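Regulatory protein E2 (Bovine papillomavirus type 1, PDB 2JEX) probably regulates viral transcription and, with E1, the start of viral DNA replication, this chain being its N-terminal transactivation domain. Local coordinates at residues I19-S22 against Q27-I30; L31-V36 against I73-S78; A69-E74 against T97-Y102; L77-L82 against R108-G113; E90-L95 against N136-T141. The protein carries 1 engineered substitution. One frame throughout, in Å; residues are numbered along the deposited sequence.

Contact 1 of 5, residues I19-S22 against Q27-I30; sequences IEKS and QDHI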
# COMPACT_ATOMS: atom_id res chain seq x y z
N ILE A 19 -1.04 14.54 -9.86
CA ILE A 19 -1.86 13.44 -10.37
C ILE A 19 -1.90 13.47 -11.90
O ILE A 19 -1.64 12.45 -12.56
CB ILE A 19 -3.29 13.42 -9.75
CG1 ILE A 19 -3.24 13.06 -8.26
CG2 ILE A 19 -4.21 12.44 -10.51
CD1 ILE A 19 -4.51 13.40 -7.46
N GLU A 20 -2.20 14.64 -12.47
CA GLU A 20 -2.18 14.84 -13.93
C GLU A 20 -0.84 14.45 -14.54
O GLU A 20 -0.80 13.70 -15.52
CB GLU A 20 -2.51 16.29 -14.30
CG GLU A 20 -3.98 16.65 -14.24
CD GLU A 20 -4.27 18.05 -14.77
OE1 GLU A 20 -4.10 18.28 -15.99
OE2 GLU A 20 -4.68 18.92 -13.96
N LYS A 21 0.24 14.95 -13.95
CA LYS A 21 1.61 14.65 -14.38
C LYS A 21 1.90 13.15 -14.36
O LYS A 21 2.52 12.63 -15.29
CB LYS A 21 2.61 15.41 -13.49
CG LYS A 21 4.03 14.83 -13.45
CD LYS A 21 4.86 15.49 -12.37
CE LYS A 21 5.68 16.64 -12.92
NZ LYS A 21 6.94 16.15 -13.53
N SER A 22 1.43 12.47 -13.31
CA SER A 22 1.68 11.04 -13.10
C SER A 22 3.16 10.68 -13.26
O SER A 22 3.54 9.93 -14.16
CB SER A 22 0.79 10.18 -14.00
OG SER A 22 0.83 8.82 -13.59
N GLN A 27 10.64 11.87 -5.86
CA GLN A 27 10.59 13.21 -5.30
C GLN A 27 9.26 13.92 -5.54
O GLN A 27 8.78 14.64 -4.68
CB GLN A 27 11.75 14.06 -5.84
CG GLN A 27 11.97 15.36 -5.07
CD GLN A 27 12.10 15.15 -3.57
OE1 GLN A 27 11.42 15.80 -2.78
NE2 GLN A 27 12.98 14.23 -3.18
N ASP A 28 8.66 13.69 -6.71
CA ASP A 28 7.32 14.20 -6.98
C ASP A 28 6.27 13.61 -6.04
O ASP A 28 5.29 14.28 -5.71
CB ASP A 28 6.95 13.94 -8.44
CG ASP A 28 7.71 14.82 -9.40
OD1 ASP A 28 8.31 14.28 -10.35
OD2 ASP A 28 7.73 16.05 -9.20
N HIS A 29 6.48 12.37 -5.62
CA HIS A 29 5.55 11.69 -4.72
C HIS A 29 5.74 12.12 -3.27
O HIS A 29 4.78 12.26 -2.53
CB HIS A 29 5.65 10.17 -4.90
CG HIS A 29 5.43 9.72 -6.31
ND1 HIS A 29 4.40 10.21 -7.08
CD2 HIS A 29 6.11 8.85 -7.09
CE1 HIS A 29 4.45 9.65 -8.28
NE2 HIS A 29 5.48 8.82 -8.31
N ILE A 30 6.99 12.34 -2.88
CA ILE A 30 7.29 13.00 -1.62
C ILE A 30 6.54 14.33 -1.56
O ILE A 30 5.85 14.61 -0.58
CB ILE A 30 8.82 13.21 -1.44
CG1 ILE A 30 9.51 11.84 -1.27
CG2 ILE A 30 9.11 14.17 -0.25
CD1 ILE A 30 11.03 11.86 -1.26

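Contact 2 of 5, residues L31-V36 against I73-S78; sequences LYWTAV and IEMQLS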
# COMPACT_ATOMS: atom_id res chain seq x y z
N LEU A 31 6.65 15.11 -2.64
CA LEU A 31 5.97 16.40 -2.79
C LEU A 31 4.46 16.30 -2.70
O LEU A 31 3.83 17.12 -2.04
CB LEU A 31 6.36 17.04 -4.13
CG LEU A 31 7.33 18.22 -4.22
CD1 LEU A 31 8.25 18.36 -3.01
CD2 LEU A 31 8.13 18.11 -5.52
N TYR A 32 3.90 15.30 -3.37
CA TYR A 32 2.46 15.03 -3.35
C TYR A 32 1.97 14.73 -1.93
O TYR A 32 0.93 15.25 -1.53
CB TYR A 32 2.10 13.87 -4.31
CG TYR A 32 0.71 13.31 -4.11
CD1 TYR A 32 -0.40 13.89 -4.75
CD2 TYR A 32 0.49 12.21 -3.29
CE1 TYR A 32 -1.68 13.39 -4.57
CE2 TYR A 32 -0.79 11.70 -3.09
CZ TYR A 32 -1.87 12.28 -3.73
OH TYR A 32 -3.13 11.78 -3.53
N TRP A 33 2.70 13.90 -1.19
CA TRP A 33 2.24 13.53 0.15
C TRP A 33 2.41 14.64 1.17
O TRP A 33 1.64 14.72 2.12
CB TRP A 33 2.89 12.24 0.64
CG TRP A 33 2.25 11.06 0.01
CD1 TRP A 33 2.78 10.25 -0.96
CD2 TRP A 33 0.93 10.56 0.27
NE1 TRP A 33 1.88 9.27 -1.31
CE2 TRP A 33 0.73 9.44 -0.58
CE3 TRP A 33 -0.11 10.95 1.13
CZ2 TRP A 33 -0.46 8.71 -0.59
CZ3 TRP A 33 -1.29 10.21 1.13
CH2 TRP A 33 -1.46 9.11 0.27
N THR A 34 3.40 15.49 0.95
CA THR A 34 3.62 16.66 1.79
C THR A 34 2.50 17.69 1.59
O THR A 34 2.16 18.43 2.51
CB THR A 34 4.99 17.28 1.49
OG1 THR A 34 5.00 17.74 0.13
CG2 THR A 34 6.07 16.25 1.63
N ALA A 35 1.94 17.72 0.38
CA ALA A 35 0.80 18.57 0.07
C ALA A 35 -0.50 18.00 0.63
O ALA A 35 -1.38 18.76 1.03
CB ALA A 35 0.69 18.78 -1.43
N VAL A 36 -0.61 16.67 0.66
CA VAL A 36 -1.76 16.01 1.31
C VAL A 36 -1.74 16.31 2.81
O VAL A 36 -2.77 16.61 3.41
CB VAL A 36 -1.82 14.48 1.05
CG1 VAL A 36 -3.05 13.86 1.75
CG2 VAL A 36 -1.89 14.16 -0.45
N ILE A 73 1.62 12.09 6.66
CA ILE A 73 2.87 12.20 7.42
C ILE A 73 3.70 10.91 7.24
O ILE A 73 4.88 10.96 6.84
CB ILE A 73 2.60 12.50 8.93
CG1 ILE A 73 2.11 13.94 9.11
CG2 ILE A 73 3.83 12.26 9.78
CD1 ILE A 73 1.39 14.24 10.45
N GLU A 74 3.05 9.77 7.50
CA GLU A 74 3.67 8.45 7.38
C GLU A 74 4.23 8.16 5.99
O GLU A 74 5.33 7.59 5.86
CB GLU A 74 2.69 7.35 7.78
CG GLU A 74 3.29 5.97 7.71
CD GLU A 74 2.46 4.91 8.39
OE1 GLU A 74 1.34 5.23 8.86
OE2 GLU A 74 2.92 3.75 8.44
N MET A 75 3.48 8.54 4.96
CA MET A 75 3.91 8.38 3.58
C MET A 75 5.09 9.30 3.27
O MET A 75 6.12 8.84 2.78
CB MET A 75 2.75 8.62 2.60
CG MET A 75 1.62 7.59 2.66
SD MET A 75 2.10 5.85 2.43
CE MET A 75 2.00 5.72 0.64
N GLN A 76 4.95 10.57 3.60
CA GLN A 76 6.01 11.55 3.40
C GLN A 76 7.36 11.13 3.99
O GLN A 76 8.36 11.07 3.28
CB GLN A 76 5.62 12.91 3.97
CG GLN A 76 6.72 13.94 3.83
CD GLN A 76 6.47 15.22 4.60
OE1 GLN A 76 5.35 15.51 5.00
NE2 GLN A 76 7.51 16.00 4.79
N LEU A 77 7.36 10.85 5.30
CA LEU A 77 8.58 10.47 6.03
C LEU A 77 9.16 9.16 5.52
O LEU A 77 10.37 9.05 5.35
CB LEU A 77 8.32 10.39 7.54
CG LEU A 77 7.80 11.67 8.21
CD1 LEU A 77 7.65 11.50 9.72
CD2 LEU A 77 8.67 12.89 7.89
N SER A 78 8.28 8.18 5.27
CA SER A 78 8.69 6.88 4.73
C SER A 78 9.36 7.03 3.38
O SER A 78 10.44 6.48 3.15
CB SER A 78 7.50 5.92 4.62
OG SER A 78 7.11 5.46 5.90

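Contact 3 of 5, residues A69-E74 against T97-Y102; sequences AKQAIE and TSWDRY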
# COMPACT_ATOMS: atom_id res chain seq x y z
N ALA A 69 -4.17 13.35 7.43
CA ALA A 69 -2.90 14.02 7.68
C ALA A 69 -1.86 13.05 8.24
O ALA A 69 -0.67 13.12 7.89
CB ALA A 69 -3.09 15.22 8.64
N LYS A 70 -2.30 12.19 9.15
CA LYS A 70 -1.44 11.19 9.76
C LYS A 70 -0.91 10.19 8.75
O LYS A 70 0.27 9.85 8.75
CB LYS A 70 -2.14 10.51 10.94
CG LYS A 70 -2.05 11.33 12.23
CD LYS A 70 -3.08 10.94 13.27
CE LYS A 70 -2.85 9.56 13.84
NZ LYS A 70 -4.11 9.06 14.48
N GLN A 71 -1.80 9.73 7.86
CA GLN A 71 -1.44 8.84 6.76
C GLN A 71 -0.39 9.49 5.86
O GLN A 71 0.59 8.87 5.48
CB GLN A 71 -2.67 8.49 5.94
CG GLN A 71 -3.73 7.67 6.72
CD GLN A 71 -4.94 7.28 5.88
OE1 GLN A 71 -5.64 6.31 6.19
NE2 GLN A 71 -5.20 8.05 4.82
N ALA A 72 -0.61 10.77 5.56
CA ALA A 72 0.26 11.54 4.70
C ALA A 72 1.61 11.82 5.35
O ALA A 72 2.63 11.78 4.68
CB ALA A 72 -0.43 12.83 4.27
N ILE A 73 1.62 12.09 6.66
CA ILE A 73 2.87 12.20 7.42
C ILE A 73 3.70 10.91 7.24
O ILE A 73 4.88 10.96 6.84
CB ILE A 73 2.60 12.50 8.93
CG1 ILE A 73 2.11 13.94 9.11
CG2 ILE A 73 3.83 12.26 9.78
CD1 ILE A 73 1.39 14.24 10.45
N GLU A 74 3.05 9.77 7.50
CA GLU A 74 3.67 8.45 7.38
C GLU A 74 4.23 8.16 5.99
O GLU A 74 5.33 7.59 5.86
CB GLU A 74 2.69 7.35 7.78
CG GLU A 74 3.29 5.97 7.71
CD GLU A 74 2.46 4.91 8.39
OE1 GLU A 74 1.34 5.23 8.86
OE2 GLU A 74 2.92 3.75 8.44
N THR A 97 3.21 4.36 -4.83
CA THR A 97 3.39 5.16 -3.63
C THR A 97 2.04 5.63 -3.06
O THR A 97 1.96 6.68 -2.41
CB THR A 97 4.31 6.36 -3.92
OG1 THR A 97 3.84 7.05 -5.08
CG2 THR A 97 5.74 5.89 -4.17
N SER A 98 1.00 4.84 -3.31
CA SER A 98 -0.33 5.13 -2.78
C SER A 98 -0.57 4.40 -1.45
O SER A 98 0.03 3.37 -1.17
CB SER A 98 -1.43 4.79 -3.80
OG SER A 98 -1.48 3.40 -4.06
N TRP A 99 -1.44 4.98 -0.63
CA TRP A 99 -1.75 4.45 0.70
C TRP A 99 -2.34 3.03 0.66
O TRP A 99 -1.95 2.17 1.49
CB TRP A 99 -2.71 5.40 1.42
CG TRP A 99 -3.12 4.89 2.77
CD1 TRP A 99 -4.30 4.20 3.07
CD2 TRP A 99 -2.34 5.03 4.02
NE1 TRP A 99 -4.31 3.91 4.43
CE2 TRP A 99 -3.13 4.40 5.04
CE3 TRP A 99 -1.06 5.64 4.38
CZ2 TRP A 99 -2.68 4.36 6.40
CZ3 TRP A 99 -0.65 5.59 5.74
CH2 TRP A 99 -1.45 4.97 6.73
N ASP A 100 -3.23 2.78 -0.31
CA ASP A 100 -3.83 1.45 -0.48
C ASP A 100 -2.79 0.40 -0.85
O ASP A 100 -2.85 -0.73 -0.37
CB ASP A 100 -4.94 1.47 -1.54
CG ASP A 100 -6.18 2.22 -1.08
OD1 ASP A 100 -6.40 2.35 0.15
OD2 ASP A 100 -6.95 2.68 -1.96
N ARG A 101 -1.83 0.77 -1.70
CA ARG A 101 -0.76 -0.15 -2.03
C ARG A 101 0.05 -0.46 -0.76
O ARG A 101 0.35 -1.62 -0.47
CB ARG A 101 0.13 0.42 -3.13
CG ARG A 101 1.28 -0.50 -3.58
CD ARG A 101 0.82 -1.62 -4.51
NE ARG A 101 0.30 -1.10 -5.78
CZ ARG A 101 1.02 -0.93 -6.89
NH1 ARG A 101 2.31 -1.23 -6.93
NH2 ARG A 101 0.43 -0.44 -7.98
N TYR A 102 0.37 0.59 -0.01
CA TYR A 102 1.17 0.51 1.22
C TYR A 102 0.49 -0.35 2.28
O TYR A 102 1.14 -1.03 3.08
CB TYR A 102 1.38 1.94 1.75
CG TYR A 102 2.21 2.06 3.01
CD1 TYR A 102 3.57 1.73 3.02
CD2 TYR A 102 1.65 2.56 4.18
CE1 TYR A 102 4.35 1.87 4.18
CE2 TYR A 102 2.42 2.71 5.35
CZ TYR A 102 3.76 2.35 5.33
OH TYR A 102 4.50 2.50 6.48

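Contact 4 of 5, residues L77-L82 against R108-G113; sequences LSLQEL and RCFKKG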
# COMPACT_ATOMS: atom_id res chain seq x y z
N LEU A 77 7.36 10.85 5.30
CA LEU A 77 8.58 10.47 6.03
C LEU A 77 9.16 9.16 5.52
O LEU A 77 10.37 9.05 5.35
CB LEU A 77 8.32 10.39 7.54
CG LEU A 77 7.80 11.67 8.21
CD1 LEU A 77 7.65 11.50 9.72
CD2 LEU A 77 8.67 12.89 7.89
N SER A 78 8.28 8.18 5.27
CA SER A 78 8.69 6.88 4.73
C SER A 78 9.36 7.03 3.38
O SER A 78 10.44 6.48 3.15
CB SER A 78 7.50 5.92 4.62
OG SER A 78 7.11 5.46 5.90
N LEU A 79 8.72 7.80 2.50
CA LEU A 79 9.26 8.04 1.17
C LEU A 79 10.56 8.82 1.20
O LEU A 79 11.46 8.56 0.39
CB LEU A 79 8.23 8.72 0.26
CG LEU A 79 6.95 7.93 -0.03
CD1 LEU A 79 5.92 8.82 -0.71
CD2 LEU A 79 7.22 6.66 -0.89
N GLN A 80 10.67 9.77 2.13
CA GLN A 80 11.89 10.57 2.28
C GLN A 80 13.06 9.68 2.69
O GLN A 80 14.20 9.88 2.23
CB GLN A 80 11.70 11.69 3.30
CG GLN A 80 10.89 12.88 2.81
CD GLN A 80 10.73 13.97 3.88
OE1 GLN A 80 10.05 14.98 3.67
NE2 GLN A 80 11.36 13.76 5.03
N GLU A 81 12.78 8.71 3.56
CA GLU A 81 13.78 7.71 3.94
C GLU A 81 14.19 6.86 2.74
O GLU A 81 15.38 6.65 2.50
CB GLU A 81 13.27 6.83 5.07
CG GLU A 81 13.07 7.55 6.39
CD GLU A 81 12.77 6.61 7.54
OE1 GLU A 81 12.83 7.04 8.71
OE2 GLU A 81 12.48 5.42 7.27
N LEU A 82 13.20 6.39 1.98
CA LEU A 82 13.43 5.59 0.77
C LEU A 82 14.39 6.22 -0.24
O LEU A 82 15.27 5.55 -0.75
CB LEU A 82 12.11 5.31 0.05
CG LEU A 82 11.61 3.87 -0.01
CD1 LEU A 82 10.20 3.86 -0.56
CD2 LEU A 82 12.54 2.98 -0.84
N ARG A 108 2.15 -1.98 5.64
CA ARG A 108 3.22 -1.01 5.91
C ARG A 108 4.52 -1.27 5.14
O ARG A 108 5.61 -1.24 5.71
CB ARG A 108 3.50 -0.86 7.42
CG ARG A 108 2.34 -0.29 8.21
CD ARG A 108 2.83 0.47 9.44
NE ARG A 108 1.99 1.63 9.77
CZ ARG A 108 0.65 1.67 9.70
NH1 ARG A 108 -0.05 0.60 9.32
NH2 ARG A 108 0.02 2.78 10.03
N CYS A 109 4.40 -1.52 3.83
CA CYS A 109 5.54 -1.58 2.93
C CYS A 109 5.12 -1.19 1.51
O CYS A 109 3.98 -1.42 1.10
CB CYS A 109 6.23 -2.96 2.95
SG CYS A 109 5.35 -4.35 2.17
N PHE A 110 6.05 -0.58 0.77
CA PHE A 110 5.78 -0.20 -0.61
C PHE A 110 6.00 -1.40 -1.53
O PHE A 110 6.79 -2.29 -1.24
CB PHE A 110 6.61 1.03 -1.00
CG PHE A 110 6.39 2.22 -0.10
CD1 PHE A 110 7.33 2.56 0.87
CD2 PHE A 110 5.22 2.98 -0.20
CE1 PHE A 110 7.12 3.65 1.72
CE2 PHE A 110 5.00 4.08 0.65
CZ PHE A 110 5.95 4.41 1.61
N LYS A 111 5.25 -1.43 -2.63
CA LYS A 111 5.16 -2.63 -3.46
C LYS A 111 5.09 -2.33 -4.95
O LYS A 111 4.30 -1.49 -5.37
CB LYS A 111 3.94 -3.48 -3.06
CG LYS A 111 3.66 -3.58 -1.58
CD LYS A 111 2.61 -4.63 -1.30
CE LYS A 111 1.78 -4.35 -0.07
NZ LYS A 111 2.50 -3.68 1.05
N LYS A 112 5.91 -3.02 -5.73
CA LYS A 112 5.83 -2.96 -7.19
C LYS A 112 5.80 -4.37 -7.80
O LYS A 112 6.28 -5.33 -7.19
CB LYS A 112 6.99 -2.14 -7.77
CG LYS A 112 7.04 -0.68 -7.30
CD LYS A 112 7.96 0.18 -8.14
CE LYS A 112 9.41 -0.06 -7.78
NZ LYS A 112 10.31 1.05 -8.23
N GLY A 113 5.24 -4.48 -9.00
CA GLY A 113 5.19 -5.75 -9.72
C GLY A 113 4.01 -6.61 -9.30
O GLY A 113 4.18 -7.61 -8.60

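Contact 5 of 5, residues E90-L95 against N136-T141; sequences EPWSLL and NLYMRT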
# COMPACT_ATOMS: atom_id res chain seq x y z
N GLU A 90 15.11 4.14 -8.49
CA GLU A 90 14.12 3.38 -9.26
C GLU A 90 12.92 4.23 -9.69
O GLU A 90 12.67 5.28 -9.10
CB GLU A 90 13.63 2.19 -8.42
CG GLU A 90 14.73 1.28 -7.89
CD GLU A 90 14.20 0.14 -7.04
OE1 GLU A 90 15.03 -0.56 -6.39
OE2 GLU A 90 12.97 -0.07 -7.01
N PRO A 91 12.18 3.79 -10.73
CA PRO A 91 10.96 4.50 -11.09
C PRO A 91 9.82 4.18 -10.11
O PRO A 91 9.60 3.01 -9.78
CB PRO A 91 10.62 3.97 -12.49
CG PRO A 91 11.75 3.05 -12.87
CD PRO A 91 12.42 2.63 -11.62
N TRP A 92 9.12 5.21 -9.66
CA TRP A 92 8.00 5.07 -8.74
C TRP A 92 6.82 5.84 -9.28
O TRP A 92 6.91 7.04 -9.51
CB TRP A 92 8.36 5.61 -7.35
CG TRP A 92 9.35 4.77 -6.62
CD1 TRP A 92 10.72 4.88 -6.67
CD2 TRP A 92 9.07 3.68 -5.74
NE1 TRP A 92 11.30 3.92 -5.87
CE2 TRP A 92 10.31 3.17 -5.30
CE3 TRP A 92 7.88 3.08 -5.29
CZ2 TRP A 92 10.39 2.09 -4.41
CZ3 TRP A 92 7.97 2.00 -4.41
CH2 TRP A 92 9.22 1.52 -3.98
N SER A 93 5.71 5.15 -9.48
CA SER A 93 4.50 5.81 -9.94
C SER A 93 3.64 6.29 -8.76
O SER A 93 3.96 6.07 -7.58
CB SER A 93 3.70 4.88 -10.85
OG SER A 93 3.20 3.81 -10.09
N LEU A 94 2.54 6.95 -9.10
CA LEU A 94 1.54 7.35 -8.13
C LEU A 94 0.99 6.13 -7.38
O LEU A 94 0.93 6.14 -6.15
CB LEU A 94 0.41 8.13 -8.81
CG LEU A 94 0.75 9.56 -9.25
CD1 LEU A 94 -0.35 10.10 -10.14
CD2 LEU A 94 0.97 10.48 -8.06
N LEU A 95 0.64 5.08 -8.11
CA LEU A 95 0.07 3.89 -7.49
C LEU A 95 1.06 3.11 -6.62
O LEU A 95 0.66 2.55 -5.59
CB LEU A 95 -0.56 2.98 -8.54
CG LEU A 95 -1.91 3.49 -9.07
CD1 LEU A 95 -2.43 2.58 -10.15
CD2 LEU A 95 -2.94 3.67 -7.95
N ASN A 136 7.92 -7.30 -5.78
CA ASN A 136 8.92 -6.43 -5.16
C ASN A 136 8.34 -5.67 -3.97
O ASN A 136 7.41 -4.88 -4.11
CB ASN A 136 9.54 -5.48 -6.19
CG ASN A 136 10.20 -6.23 -7.36
OD1 ASN A 136 10.88 -7.24 -7.17
ND2 ASN A 136 9.98 -5.74 -8.58
N LEU A 137 8.91 -5.93 -2.79
CA LEU A 137 8.44 -5.34 -1.55
C LEU A 137 9.59 -4.60 -0.88
O LEU A 137 10.69 -5.14 -0.74
CB LEU A 137 7.90 -6.41 -0.59
CG LEU A 137 6.80 -7.38 -1.02
CD1 LEU A 137 6.48 -8.36 0.11
CD2 LEU A 137 5.55 -6.64 -1.43
N TYR A 138 9.31 -3.37 -0.46
CA TYR A 138 10.31 -2.52 0.17
C TYR A 138 9.89 -2.22 1.61
O TYR A 138 8.96 -1.45 1.85
CB TYR A 138 10.51 -1.23 -0.63
CG TYR A 138 10.80 -1.46 -2.09
CD1 TYR A 138 9.77 -1.71 -3.00
CD2 TYR A 138 12.11 -1.43 -2.57
CE1 TYR A 138 10.03 -1.94 -4.35
CE2 TYR A 138 12.39 -1.64 -3.93
CZ TYR A 138 11.34 -1.90 -4.81
OH TYR A 138 11.59 -2.11 -6.13
N MET A 139 10.59 -2.85 2.56
CA MET A 139 10.21 -2.79 3.97
C MET A 139 11.32 -2.29 4.89
O MET A 139 12.49 -2.63 4.70
CB MET A 139 9.67 -4.15 4.46
CG MET A 139 10.31 -5.37 3.80
SD MET A 139 9.35 -6.89 4.03
CE MET A 139 9.66 -7.22 5.77
N ARG A 140 10.94 -1.48 5.87
CA ARG A 140 11.87 -0.98 6.85
C ARG A 140 12.16 -2.04 7.91
O ARG A 140 11.24 -2.57 8.54
CB ARG A 140 11.35 0.31 7.51
CG ARG A 140 12.42 1.05 8.33
CD ARG A 140 12.00 2.46 8.72
NE ARG A 140 10.97 2.48 9.76
CZ ARG A 140 10.37 3.57 10.21
NH1 ARG A 140 10.67 4.77 9.71
NH2 ARG A 140 9.45 3.48 11.16
N THR A 141 13.44 -2.36 8.04
CA THR A 141 13.96 -3.16 9.15
C THR A 141 14.62 -2.17 10.10
O THR A 141 14.59 -0.96 9.86
CB THR A 141 15.02 -4.19 8.64
OG1 THR A 141 14.62 -4.71 7.37
CG2 THR A 141 15.19 -5.34 9.63

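Contact 1 of 5, residues I19-S22 against Q27-I30
Lys21 and Asp28 face each other across an antiparallel helical hairpin, the first turnaround of the three-helix bundle that opens the transactivation domain. Helix 4-21 ends here, and Ser22, with positive phi, leaves the helical path so that a brief connection can lead into helix 26-48. The two side chains bridge the mouth of this hairpin at the protein surface. Lys21 starts with CG anti to the backbone N (chi1 158°), which throws the chain out toward the second helix, and it then bends at chi3 and again at chi4. Those bends leave its ammonium group beside the aspartate, the two side chains crossing at about a right angle. The resulting salt bridge is long, with Lys21 NZ 3.9 Å from Asp28 OD1. The lysine methylene CD lies 4.2 Å from the carboxylate carbon CG of Asp28. Lying at the surface, a pair this long is a weak electrostatic contact between the two helix ends.

The stronger hold on the aspartate is local. Asp28 OD1 also takes part in a hydrogen bond with Ser23 OG, in the connection itself, so one oxygen serves both the turn and the lysine. One residue further on, the buried His29 joins the hairpin to the loop that follows the third helix: its NE2 is hydrogen-bonded to the backbone O of Trp92.

Contact 2 of 5, residues L31-V36 against I73-S78
Trp33 (chi1 -77°) and Met75 (chi1 -66°) each set CG anti to the carbonyl carbon, which lays the root of the methionine side chain over the indole, between two antiparallel helices of the N-terminal three-helix bundle. The segment axes approach to 8.3 Å at an angle of 151°, and the backbones come nearest at Trp33 and Gln76, whose CA atoms are 5.4 Å apart. Met75 CB makes a CH-pi contact 3.6 Å from the centroid of the five-membered ring of Trp33, and the chain, bent at chi2 and chi3, then runs over the benzo ring. Its sulfur forms a looser Met-aromatic contact, with Met75 SD 5.1 Å from the centroid of the Trp33 six-membered ring.

Tyr32 CE2 lies over the opposite face, 3.7 Å from the plane of the Trp33 ring, clamping the indole. Its buried NE1 is satisfied by a hydrogen bond to Thr97 O, which helps to set the ring's rotation. The extended Gln76 passes Thr34 and has its amide bonded to Arg37 and Gln80. Thr34 OG1 meets Leu31 O at a short 2.5 Å, from above the carbonyl plane and not on a lone pair; Leu31 O also accepts from Ala35 N.

Contact 3 of 5, residues A69-E74 against T97-Y102
Gln71 and Trp99 are the points of nearest backbone approach, 7.5 Å between their CA atoms, where helix 69-74 meets the start of a short helix that has Ser98 at its N-cap. That separation leaves room for a single layer of side chains. Trp99 leaves its helix with CG anti to the backbone N (chi1 178°), which carries the indole across to the other helix. Gln71 lies flat upon it: CG makes a CH-pi contact 3.5 Å from the centroid of the Trp99 six-membered ring, and the amide stacks on the indole with planes 28° apart. Gln71 OE1 is 3.3 Å from Trp99 NE1, but the angle is too poor for a hydrogen bond.

Glu74 works at ring edges instead. OE1 comes in the plane of the indole, 3.5 Å from Trp99 CH2, while Tyr102 OH donates to Glu74 OE2 at 2.8 Å, approaching on the anti side and 28° out of the carboxylate plane. The same OE2 forms a salt bridge with Arg108 NE, which would tend to keep the carboxylate charged. A stacked amide followed, one turn on, by a shared carboxylate is how the third helix of the bundle joins helix 99-103, the short connecting helix that precedes the beta-sheet.

Contact 4 of 5, residues L77-L82 against R108-G113
Leu79 and Phe110 mark where a helix of the N-terminal bundle faces the first long strand of the antiparallel beta-sheet, their CA atoms 9.1 Å apart. The axes of helix 77-82 and strand 110-113 make an angle of 62° and stay 12.2 Å from each other at closest, a gap filled by the Phe110 ring and the helix side chains that meet it. The CB of Phe110 is directed toward the helix, and CG anti to the carbonyl carbon (chi1 -57°) carries the ring on to Ser78, Leu79 and Leu82.

These three side chains receive it, each from a different quarter. Leu79 covers a face, its methyl CD2 making a CH-pi contact 3.9 Å from the centroid of the Phe110 ring. Ser78 meets the rim in the ring plane, with CB 3.7 Å from Phe110 CE1; its hydroxyl is hydrogen-bonded to Glu74 O, and it is CB that meets the phenylalanine. Leu82 reaches the ring obliquely, CD1 standing 3.5 Å from Phe110 CD1. The result is a buried, mainly apolar cluster, extended outside the two segments by Tyr102, whose ring meets that of Phe110 with planes about 30° apart, and by Trp92.

Strand alternation sends the next residue the other way. Lys111 is buried against strand 128-140, with its ammonium group folded back on the backbone at the strand's start, where it is also bonded to Pro106 O. Within the segment, Lys111 NZ donates to Cys109 O over 2.7 Å, from above the carbonyl plane rather than along a lone pair.

Contact 5 of 5, residues E90-L95 against N136-T141
Tyr138 gives up the most surface to this contact, and it receives both Trp92 and Glu90 where the loop between helix 62-83 and helix 99-103 lies against the antiparallel beta-sheet. The pairing with Trp92 is a T-shaped (edge-to-face) stack. The benzo edge of the indole is directed at the tyrosine face, with the centroid of the Trp92 six-membered ring 4.9 Å from that of the Tyr138 ring and the planes inclined at 61°. CH2 leads the approach, placed toward the ring's rim, 3.4 Å from Tyr138 CD1. At the far end of the indole, Trp92 NE1 is hydrogen-bonded to Phe87 O, so polar and apolar ends of the ring are both engaged. Phe87 also meets Tyr138 edge-to-face.

The side chains of Glu90 and Tyr138 approach from opposite directions. Glu90, extended beyond CG, delivers its carboxylate to the phenol, where Tyr138 OH gives a weak hydrogen bond to Glu90 OE2 at 2.6 Å. The stronger partner of that oxygen is Lys112, on the neighbouring strand, which also makes a cation-pi contact with Trp92. One lysine thus reaches both loop residues that touch Tyr138; its NZ pairs with Glu90 OE2 and is also hydrogen-bonded to Pro91 O.

How the contacts relate
The five contacts trace a path from the N-terminal helical bundle to the beta-sheet. Contact 1 closes first along the chain and sits at the surface; it shares helix 26-48 with contact 2, about 11 Å away between centres. Along helix 62-83 contacts 3, 2 and 4 follow one another, contacts 2 and 3 having centres about 7 Å apart. Contacts 3, 4 and 5 interleave along the chain, and the connecting region 90-102 packs against both bundle and sheet. Contacts 4 and 5 are closest, about 5 Å between centres, on adjacent strands 110-120 and 128-140. The two halves of the transactivation domain are therefore joined by continuous packing rather than by a bare linker.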